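Local coordinates for N-carbamoylsarcosine amidase related protein (Thermoplasma acidophilum, PDB 3EEF), which probably hydrolyses the amide bond of N-carbamoylsarcosine, as a zinc-containing member of the isochorismatase-like hydrolases, at residues L5-I15 with T27-I35; A120-A129 with D150-Y161. One frame throughout, in Å; residues are numbered along the deposited sequence.

Interaction 1: residues L5-I15 with T27-I35; sequences LVVVDMVNEFI and TVGPARKVI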
loop_
_atom_site.group_PDB
_atom_site.type_symbol
_atom_site.label_atom_id
_atom_site.label_comp_id
_atom_site.label_asym_id
_atom_site.label_seq_id
_atom_site.Cartn_x
_atom_site.Cartn_y
_atom_site.Cartn_z
ATOM N N LEU A 5 -6.039 18.796 8.979
ATOM C CA LEU A 5 -5.775 18.432 10.366
ATOM C C LEU A 5 -6.123 16.957 10.577
ATOM O O LEU A 5 -7.220 16.528 10.247
ATOM C CB LEU A 5 -6.565 19.321 11.320
ATOM C CG LEU A 5 -6.464 19.016 12.800
ATOM C CD1 LEU A 5 -5.066 19.421 13.389
ATOM C CD2 LEU A 5 -7.638 19.703 13.507
ATOM N N VAL A 6 -5.159 16.199 11.091
ATOM C CA VAL A 6 -5.336 14.786 11.391
ATOM C C VAL A 6 -5.314 14.646 12.901
ATOM O O VAL A 6 -4.318 14.998 13.530
ATOM C CB VAL A 6 -4.247 13.897 10.727
ATOM C CG1 VAL A 6 -4.460 12.436 11.062
ATOM C CG2 VAL A 6 -4.269 14.079 9.226
ATOM N N VAL A 7 -6.432 14.185 13.467
ATOM C CA VAL A 7 -6.619 14.107 14.916
ATOM C C VAL A 7 -6.500 12.662 15.352
ATOM O O VAL A 7 -7.440 11.861 15.144
ATOM C CB VAL A 7 -7.999 14.635 15.368
ATOM C CG1 VAL A 7 -8.030 14.682 16.856
ATOM C CG2 VAL A 7 -8.318 16.056 14.798
ATOM N N VAL A 8 -5.366 12.322 15.968
ATOM C CA VAL A 8 -5.033 10.907 16.233
ATOM C C VAL A 8 -5.504 10.362 17.612
ATOM O O VAL A 8 -5.053 10.839 18.634
ATOM C CB VAL A 8 -3.501 10.653 16.083
ATOM C CG1 VAL A 8 -3.196 9.136 16.206
ATOM C CG2 VAL A 8 -2.966 11.255 14.722
ATOM N N ASP A 9 -6.421 9.386 17.611
ATOM C CA ASP A 9 -6.788 8.620 18.827
ATOM C C ASP A 9 -7.258 9.427 20.032
ATOM O O ASP A 9 -7.012 9.046 21.193
ATOM C CB ASP A 9 -5.632 7.678 19.255
ATOM C CG ASP A 9 -5.553 6.411 18.396
ATOM O OD1 ASP A 9 -6.615 5.867 17.980
ATOM O OD2 ASP A 9 -4.412 5.958 18.139
HETATM N N MSE A 10 -7.982 10.507 19.790
HETATM C CA MSE A 10 -8.552 11.261 20.902
HETATM C C MSE A 10 -9.833 10.546 21.323
HETATM O O MSE A 10 -10.929 11.055 21.106
HETATM C CB MSE A 10 -8.828 12.714 20.509
HETATM C CG MSE A 10 -7.575 13.546 20.209
HETATM SE SE MSE A 10 -6.468 13.872 21.765
HETATM C CE MSE A 10 -7.440 15.368 22.588
ATOM N N VAL A 11 -9.679 9.350 21.900
ATOM C CA VAL A 11 -10.817 8.480 22.181
ATOM C C VAL A 11 -10.924 8.224 23.684
ATOM O O VAL A 11 -9.968 8.421 24.421
ATOM C CB VAL A 11 -10.742 7.149 21.362
ATOM C CG1 VAL A 11 -10.662 7.476 19.866
ATOM C CG2 VAL A 11 -9.525 6.296 21.790
ATOM N N ASN A 12 -12.113 7.816 24.112
ATOM C CA ASN A 12 -12.474 7.692 25.531
ATOM C C ASN A 12 -11.513 6.875 26.367
ATOM O O ASN A 12 -11.164 7.270 27.456
ATOM C CB ASN A 12 -13.893 7.115 25.660
ATOM C CG ASN A 12 -14.965 8.152 25.353
ATOM O OD1 ASN A 12 -14.799 9.339 25.649
ATOM N ND2 ASN A 12 -16.070 7.711 24.776
ATOM N N GLU A 13 -11.067 5.739 25.862
ATOM C CA GLU A 13 -10.243 4.880 26.685
ATOM C C GLU A 13 -8.907 5.510 27.016
ATOM O O GLU A 13 -8.352 5.199 28.053
ATOM C CB GLU A 13 -10.030 3.522 26.025
ATOM C CG GLU A 13 -9.136 2.560 26.825
ATOM C CD GLU A 13 -9.247 1.146 26.327
ATOM O OE1 GLU A 13 -10.016 0.915 25.374
ATOM O OE2 GLU A 13 -8.569 0.263 26.889
ATOM N N PHE A 14 -8.387 6.381 26.147
ATOM C CA PHE A 14 -7.090 7.017 26.415
ATOM C C PHE A 14 -7.199 8.362 27.148
ATOM O O PHE A 14 -6.186 8.864 27.644
ATOM C CB PHE A 14 -6.280 7.197 25.127
ATOM C CG PHE A 14 -5.805 5.901 24.499
ATOM C CD1 PHE A 14 -4.971 5.046 25.186
ATOM C CD2 PHE A 14 -6.154 5.580 23.198
ATOM C CE1 PHE A 14 -4.526 3.857 24.598
ATOM C CE2 PHE A 14 -5.707 4.407 22.593
ATOM C CZ PHE A 14 -4.893 3.547 23.293
ATOM N N ILE A 15 -8.412 8.927 27.215
ATOM C CA ILE A 15 -8.658 10.252 27.807
ATOM C C ILE A 15 -9.481 10.128 29.085
ATOM O O ILE A 15 -9.124 10.703 30.114
ATOM C CB ILE A 15 -9.431 11.192 26.836
ATOM C CG1 ILE A 15 -8.624 11.481 25.563
ATOM C CG2 ILE A 15 -9.751 12.541 27.502
ATOM C CD1 ILE A 15 -7.298 12.183 25.814
ATOM N N THR A 27 -4.261 17.487 26.651
ATOM C CA THR A 27 -4.350 17.770 25.188
ATOM C C THR A 27 -5.693 18.309 24.740
ATOM O O THR A 27 -5.777 18.957 23.688
ATOM C CB THR A 27 -4.011 16.520 24.293
ATOM O OG1 THR A 27 -5.001 15.479 24.470
ATOM C CG2 THR A 27 -2.623 16.003 24.631
ATOM N N VAL A 28 -6.735 18.059 25.531
ATOM C CA VAL A 28 -8.098 18.328 25.068
ATOM C C VAL A 28 -8.383 19.800 24.732
ATOM O O VAL A 28 -8.895 20.089 23.652
ATOM C CB VAL A 28 -9.133 17.837 26.054
ATOM C CG1 VAL A 28 -10.531 18.171 25.547
ATOM C CG2 VAL A 28 -8.971 16.346 26.249
ATOM N N GLY A 29 -8.059 20.723 25.632
ATOM C CA GLY A 29 -8.261 22.148 25.355
ATOM C C GLY A 29 -7.631 22.608 24.046
ATOM O O GLY A 29 -8.334 23.034 23.131
ATOM N N PRO A 30 -6.302 22.500 23.945
ATOM C CA PRO A 30 -5.564 22.786 22.706
ATOM C C PRO A 30 -6.097 22.089 21.447
ATOM O O PRO A 30 -6.126 22.700 20.374
ATOM C CB PRO A 30 -4.145 22.318 23.028
ATOM C CG PRO A 30 -4.026 22.596 24.519
ATOM C CD PRO A 30 -5.391 22.227 25.074
ATOM N N ALA A 31 -6.527 20.846 21.576
ATOM C CA ALA A 31 -7.056 20.101 20.438
ATOM C C ALA A 31 -8.348 20.733 19.907
ATOM O O ALA A 31 -8.508 20.935 18.702
ATOM C CB ALA A 31 -7.284 18.621 20.813
ATOM N N ARG A 32 -9.265 21.028 20.820
ATOM C CA ARG A 32 -10.508 21.726 20.497
ATOM C C ARG A 32 -10.225 23.053 19.800
ATOM O O ARG A 32 -10.913 23.418 18.855
ATOM C CB ARG A 32 -11.337 21.971 21.769
ATOM C CG ARG A 32 -12.597 22.836 21.555
ATOM C CD ARG A 32 -13.493 22.877 22.805
ATOM N NE ARG A 32 -12.808 23.510 23.943
ATOM C CZ ARG A 32 -12.517 22.927 25.113
ATOM N NH1 ARG A 32 -12.852 21.660 25.384
ATOM N NH2 ARG A 32 -11.883 23.640 26.043
ATOM N N LYS A 33 -9.206 23.757 20.279
ATOM C CA LYS A 33 -8.819 25.049 19.713
ATOM C C LYS A 33 -8.313 24.886 18.289
ATOM O O LYS A 33 -8.696 25.634 17.402
ATOM C CB LYS A 33 -7.741 25.677 20.597
ATOM C CG LYS A 33 -7.214 27.029 20.145
ATOM C CD LYS A 33 -6.360 27.659 21.276
ATOM C CE LYS A 33 -6.490 29.184 21.350
ATOM N NZ LYS A 33 -5.781 29.767 22.556
ATOM N N VAL A 34 -7.458 23.885 18.074
ATOM C CA VAL A 34 -6.919 23.615 16.734
ATOM C C VAL A 34 -8.034 23.138 15.816
ATOM O O VAL A 34 -8.204 23.644 14.701
ATOM C CB VAL A 34 -5.793 22.585 16.774
ATOM C CG1 VAL A 34 -5.375 22.164 15.343
ATOM C CG2 VAL A 34 -4.601 23.159 17.551
ATOM N N ILE A 35 -8.831 22.201 16.302
ATOM C CA ILE A 35 -9.933 21.708 15.499
ATOM C C ILE A 35 -10.854 22.863 15.064
ATOM O O ILE A 35 -11.206 22.980 13.882
ATOM C CB ILE A 35 -10.734 20.629 16.246
ATOM C CG1 ILE A 35 -9.881 19.357 16.409
ATOM C CG2 ILE A 35 -11.979 20.281 15.487
ATOM C CD1 ILE A 35 -10.439 18.332 17.425
#
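Leu-5 of the strand packs on Val-34 and Ile-35 of helix 27-35, and Val-7 on Ile-35, all through carbon atoms. Strand and helix run nearly antiparallel, at 153°, with their axes 10.3 Å apart at closest approach. Leu-5 straddles two helix residues. Its CD1 lies 3.4 Å from Val-34 CG1, and its CD2 sits 3.6 Å from Ile-35 CA, with Ile-35 CG1 beside it. The side chains of Val-7 and Ile-35 meet at about a right angle, with Val-7 CG2 4.0 Å from Ile-35 CG1.

A second apolar group follows where the chain leaves the strand. Met-10, a selenomethionine, is bent at chi2 and chi3 (-68° and -81°), which brings CE to the helix. That methyl touches Ala-31 CB at 3.7 Å and Val-28 CG2 at 4.1 Å. Ile-15 CG2 adds a contact to the same Val-28 branch.

One polar atom lies in this apolar setting. Thr-27 OG1 is 3.1 Å from Met-10 CE, but its hydrogen bond goes to Ala-24 O, one turn back. No hydrogen bond crosses between the two segments. The helix is therefore held on the strand by side-chain shape and the burial of apolar surface.

Interaction 2: residues A120-A129 with D150-Y161; sequences ADICVRHTAA and DPNWKDYFTRVY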
loop_
_atom_site.group_PDB
_atom_site.type_symbol
_atom_site.label_atom_id
_atom_site.label_comp_id
_atom_site.label_asym_id
_atom_site.label_seq_id
_atom_site.Cartn_x
_atom_site.Cartn_y
_atom_site.Cartn_z
ATOM N N ALA A 120 2.727 11.178 20.989
ATOM C CA ALA A 120 4.017 11.509 20.385
ATOM C C ALA A 120 5.015 10.331 20.176
ATOM O O ALA A 120 5.943 10.405 19.348
ATOM C CB ALA A 120 4.686 12.627 21.240
ATOM N N ASP A 121 4.854 9.276 20.954
ATOM C CA ASP A 121 5.757 8.127 20.889
ATOM C C ASP A 121 5.323 7.049 19.920
ATOM O O ASP A 121 6.166 6.356 19.337
ATOM C CB ASP A 121 5.844 7.485 22.271
ATOM C CG ASP A 121 6.930 8.065 23.091
ATOM O OD1 ASP A 121 7.479 9.119 22.689
ATOM O OD2 ASP A 121 7.250 7.463 24.134
ATOM N N ILE A 122 4.009 6.862 19.822
ATOM C CA ILE A 122 3.452 5.774 19.060
ATOM C C ILE A 122 2.619 6.303 17.877
ATOM O O ILE A 122 3.183 6.579 16.795
ATOM C CB ILE A 122 2.651 4.827 19.955
ATOM C CG1 ILE A 122 3.513 4.333 21.135
ATOM C CG2 ILE A 122 2.169 3.644 19.166
ATOM C CD1 ILE A 122 2.702 3.517 22.179
ATOM N N CYS A 123 1.311 6.484 18.054
ATOM C CA CYS A 123 0.455 6.641 16.873
ATOM C C CYS A 123 0.687 7.953 16.097
ATOM O O CYS A 123 0.593 7.971 14.862
ATOM C CB CYS A 123 -1.020 6.491 17.252
ATOM S SG CYS A 123 -1.466 4.847 17.967
ATOM N N VAL A 124 0.964 9.049 16.796
ATOM C CA VAL A 124 1.184 10.341 16.146
ATOM C C VAL A 124 2.452 10.253 15.306
ATOM O O VAL A 124 2.497 10.689 14.159
ATOM C CB VAL A 124 1.270 11.525 17.164
ATOM C CG1 VAL A 124 1.827 12.760 16.488
ATOM C CG2 VAL A 124 -0.118 11.806 17.826
ATOM N N ARG A 125 3.462 9.639 15.884
ATOM C CA ARG A 125 4.751 9.523 15.260
ATOM C C ARG A 125 4.714 8.620 14.030
ATOM O O ARG A 125 5.345 8.906 12.987
ATOM C CB ARG A 125 5.738 8.986 16.292
ATOM C CG ARG A 125 7.150 8.987 15.798
ATOM C CD ARG A 125 8.091 8.324 16.759
ATOM N NE ARG A 125 8.184 9.019 18.039
ATOM C CZ ARG A 125 9.194 8.867 18.892
ATOM N NH1 ARG A 125 10.227 8.086 18.604
ATOM N NH2 ARG A 125 9.201 9.554 20.021
ATOM N N HIS A 126 4.003 7.506 14.182
ATOM C CA HIS A 126 3.841 6.524 13.119
ATOM C C HIS A 126 3.052 7.098 11.953
ATOM O O HIS A 126 3.411 6.924 10.800
ATOM C CB HIS A 126 3.221 5.243 13.680
ATOM C CG HIS A 126 4.219 4.372 14.373
ATOM N ND1 HIS A 126 4.654 4.625 15.653
ATOM C CD2 HIS A 126 4.946 3.320 13.929
ATOM C CE1 HIS A 126 5.581 3.742 15.978
ATOM N NE2 HIS A 126 5.765 2.926 14.960
ATOM N N THR A 127 1.970 7.789 12.257
ATOM C CA THR A 127 1.266 8.566 11.257
ATOM C C THR A 127 2.205 9.560 10.552
ATOM O O THR A 127 2.134 9.719 9.335
ATOM C CB THR A 127 0.120 9.294 11.923
ATOM O OG1 THR A 127 -0.681 8.299 12.570
ATOM C CG2 THR A 127 -0.734 10.079 10.892
ATOM N N ALA A 128 3.075 10.221 11.312
ATOM C CA ALA A 128 4.043 11.208 10.772
ATOM C C ALA A 128 4.949 10.549 9.742
ATOM O O ALA A 128 5.140 11.058 8.637
ATOM C CB ALA A 128 4.894 11.791 11.906
ATOM N N ALA A 129 5.489 9.397 10.117
ATOM C CA ALA A 129 6.366 8.604 9.264
ATOM C C ALA A 129 5.732 8.352 7.913
ATOM O O ALA A 129 6.338 8.594 6.852
ATOM C CB ALA A 129 6.703 7.257 9.966
ATOM N N ASP A 150 9.115 8.541 25.622
ATOM C CA ASP A 150 10.275 9.341 25.203
ATOM C C ASP A 150 10.085 10.821 25.551
ATOM O O ASP A 150 9.103 11.436 25.122
ATOM C CB ASP A 150 10.507 9.177 23.700
ATOM C CG ASP A 150 11.694 9.979 23.184
ATOM O OD1 ASP A 150 12.569 10.370 23.997
ATOM O OD2 ASP A 150 11.747 10.219 21.952
ATOM N N PRO A 151 11.012 11.395 26.345
ATOM C CA PRO A 151 10.977 12.836 26.639
ATOM C C PRO A 151 11.610 13.695 25.540
ATOM O O PRO A 151 11.345 14.892 25.464
ATOM C CB PRO A 151 11.793 12.945 27.930
ATOM C CG PRO A 151 12.768 11.821 27.847
ATOM C CD PRO A 151 12.044 10.700 27.152
ATOM N N ASN A 152 12.438 13.077 24.704
ATOM C CA ASN A 152 13.046 13.749 23.550
ATOM C C ASN A 152 12.188 13.704 22.264
ATOM O O ASN A 152 12.740 13.811 21.154
ATOM C CB ASN A 152 14.420 13.114 23.253
ATOM C CG ASN A 152 15.387 13.235 24.425
ATOM O OD1 ASN A 152 15.467 14.282 25.068
ATOM N ND2 ASN A 152 16.122 12.159 24.706
ATOM N N TRP A 153 10.865 13.565 22.410
ATOM C CA TRP A 153 9.996 13.333 21.255
ATOM C C TRP A 153 10.041 14.487 20.254
ATOM O O TRP A 153 10.173 14.263 19.048
ATOM C CB TRP A 153 8.559 13.017 21.687
ATOM C CG TRP A 153 7.828 14.107 22.432
ATOM C CD1 TRP A 153 7.785 14.285 23.778
ATOM C CD2 TRP A 153 6.992 15.121 21.873
ATOM N NE1 TRP A 153 6.996 15.365 24.091
ATOM C CE2 TRP A 153 6.483 15.882 22.940
ATOM C CE3 TRP A 153 6.624 15.459 20.572
ATOM C CZ2 TRP A 153 5.648 16.971 22.750
ATOM C CZ3 TRP A 153 5.791 16.539 20.382
ATOM C CH2 TRP A 153 5.307 17.279 21.467
ATOM N N LYS A 154 9.968 15.708 20.766
ATOM C CA LYS A 154 10.010 16.921 19.947
ATOM C C LYS A 154 11.237 16.902 19.026
ATOM O O LYS A 154 11.147 17.219 17.848
ATOM C CB LYS A 154 10.033 18.145 20.886
ATOM C CG LYS A 154 9.332 19.379 20.381
ATOM C CD LYS A 154 9.290 20.467 21.492
ATOM C CE LYS A 154 9.711 21.867 20.957
ATOM N NZ LYS A 154 9.510 22.982 21.945
ATOM N N ASP A 155 12.378 16.504 19.581
ATOM C CA ASP A 155 13.653 16.412 18.855
ATOM C C ASP A 155 13.615 15.375 17.727
ATOM O O ASP A 155 14.251 15.542 16.679
ATOM C CB ASP A 155 14.766 16.015 19.851
ATOM C CG ASP A 155 16.122 16.637 19.528
ATOM O OD1 ASP A 155 16.800 16.177 18.582
ATOM O OD2 ASP A 155 16.537 17.562 20.266
ATOM N N TYR A 156 12.890 14.290 17.981
ATOM C CA TYR A 156 12.766 13.197 17.048
ATOM C C TYR A 156 11.937 13.620 15.839
ATOM O O TYR A 156 12.375 13.446 14.694
ATOM C CB TYR A 156 12.110 11.985 17.733
ATOM C CG TYR A 156 12.265 10.744 16.922
ATOM C CD1 TYR A 156 13.328 9.893 17.145
ATOM C CD2 TYR A 156 11.369 10.442 15.901
ATOM C CE1 TYR A 156 13.497 8.752 16.391
ATOM C CE2 TYR A 156 11.516 9.302 15.148
ATOM C CZ TYR A 156 12.586 8.458 15.391
ATOM O OH TYR A 156 12.767 7.322 14.645
ATOM N N PHE A 157 10.755 14.184 16.097
ATOM C CA PHE A 157 9.943 14.746 15.040
ATOM C C PHE A 157 10.730 15.663 14.103
ATOM O O PHE A 157 10.693 15.486 12.872
ATOM C CB PHE A 157 8.775 15.524 15.628
ATOM C CG PHE A 157 7.615 14.666 15.974
ATOM C CD1 PHE A 157 6.874 14.062 14.989
ATOM C CD2 PHE A 157 7.249 14.469 17.269
ATOM C CE1 PHE A 157 5.794 13.266 15.304
ATOM C CE2 PHE A 157 6.150 13.652 17.578
ATOM C CZ PHE A 157 5.440 13.058 16.580
ATOM N N THR A 158 11.422 16.633 14.692
ATOM C CA THR A 158 12.148 17.648 13.934
ATOM C C THR A 158 13.351 17.054 13.181
ATOM O O THR A 158 13.565 17.333 11.998
ATOM C CB THR A 158 12.598 18.869 14.841
ATOM O OG1 THR A 158 13.395 18.420 15.952
ATOM C CG2 THR A 158 11.386 19.621 15.385
ATOM N N ARG A 159 14.121 16.214 13.857
ATOM C CA ARG A 159 15.330 15.662 13.246
ATOM C C ARG A 159 15.027 14.546 12.220
ATOM O O ARG A 159 15.737 14.405 11.220
ATOM C CB ARG A 159 16.284 15.163 14.320
ATOM N N VAL A 160 13.983 13.753 12.466
ATOM C CA VAL A 160 13.725 12.573 11.650
ATOM C C VAL A 160 12.603 12.732 10.597
ATOM O O VAL A 160 12.665 12.143 9.512
ATOM C CB VAL A 160 13.431 11.356 12.518
ATOM C CG1 VAL A 160 13.177 10.109 11.589
ATOM C CG2 VAL A 160 14.588 11.151 13.508
ATOM N N TYR A 161 11.589 13.518 10.901
ATOM C CA TYR A 161 10.522 13.773 9.947
ATOM C C TYR A 161 10.508 15.202 9.412
ATOM O O TYR A 161 9.538 15.586 8.758
ATOM C CB TYR A 161 9.162 13.457 10.598
ATOM C CG TYR A 161 9.109 12.071 11.155
ATOM C CD1 TYR A 161 9.460 10.965 10.369
ATOM C CD2 TYR A 161 8.747 11.846 12.461
ATOM C CE1 TYR A 161 9.444 9.697 10.880
ATOM C CE2 TYR A 161 8.717 10.545 12.990
ATOM C CZ TYR A 161 9.063 9.495 12.198
ATOM O OH TYR A 161 9.051 8.234 12.711
#
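Two neighbouring helices on one face of the parallel sheet, 123-129 and 153-161, pack here side by side. They run at 7° to each other, with axes 11.2 Å apart.

Arg-125 fills the seam. Its guanidinium lies flat on Tyr-156 in a cation-pi stack, with CZ 4.3 Å from the ring centroid and the planes 19° apart. NH1 sits over the ring centre. Val-160 CG2 covers the other face of that ring. With CG anti to the backbone N (chi1 -173°) and a bend at chi3, NE reaches back to Ala-120 O at 2.9 Å, in the guanidinium plane. NH2 makes a salt bridge to Asp-150 OD2 at 3.3 Å and another to Asp-121 OD1. With an alanine here, one face of Tyr-156 would probably lose its cation and the carboxylates of Asp-121 and Asp-150 the positive charge between them.

Asp-121 also binds the loop directly. Its OD2 takes the Asp-150 N-H at 2.6 Å on the syn lone pair, and accepts from Ile-149 N as well. Asp-150 OD1 accepts from Asn-152 N in an Asx turn ahead of the second helix.

Apolar contacts fill the rest. Ala-120 CB touches Trp-153 CD2 at 3.5 Å. Phe-157 meets Val-124 CG1 through CZ (3.6 Å), with Ala-128 CB at its ring edge. Tyr-161 turns one face to Ala-129 N, and its edge meets Arg-125 CG at CE2 (3.6 Å).

The hydroxyls of Tyr-156 and Tyr-161 bond to Asp-121 O and His-126 NE2 of the second subunit. Parallel helices side by side on a parallel sheet are typical of the three-layer alpha/beta fold of isochorismatase-like hydrolases, and this pair also forms part of a subunit interface.

From the N terminus, the chain runs through strand 3-8 and helix 12-15, then folds back as helix 22-40. Interaction 1 closes this first loop, with 11 residues between its segments. The chain then adds strands 45-50, 86-90 and 112-116 before interaction 2 opens. That contact closes a 20-residue loop, which includes strand 137-141. The two contacts follow in series and neither nests nor crosses. The centres of interactions 1 and 2 are about 17 Å apart. The contacts still touch through the start of helix 123-133: Cys-123 and Val-124 pack on Val-8, and Cys-123 also meets Asp-9. Strand 3-8, inside the sheet, thus lies between helix 22-40 and helix 123-133, the first helix of interaction 2.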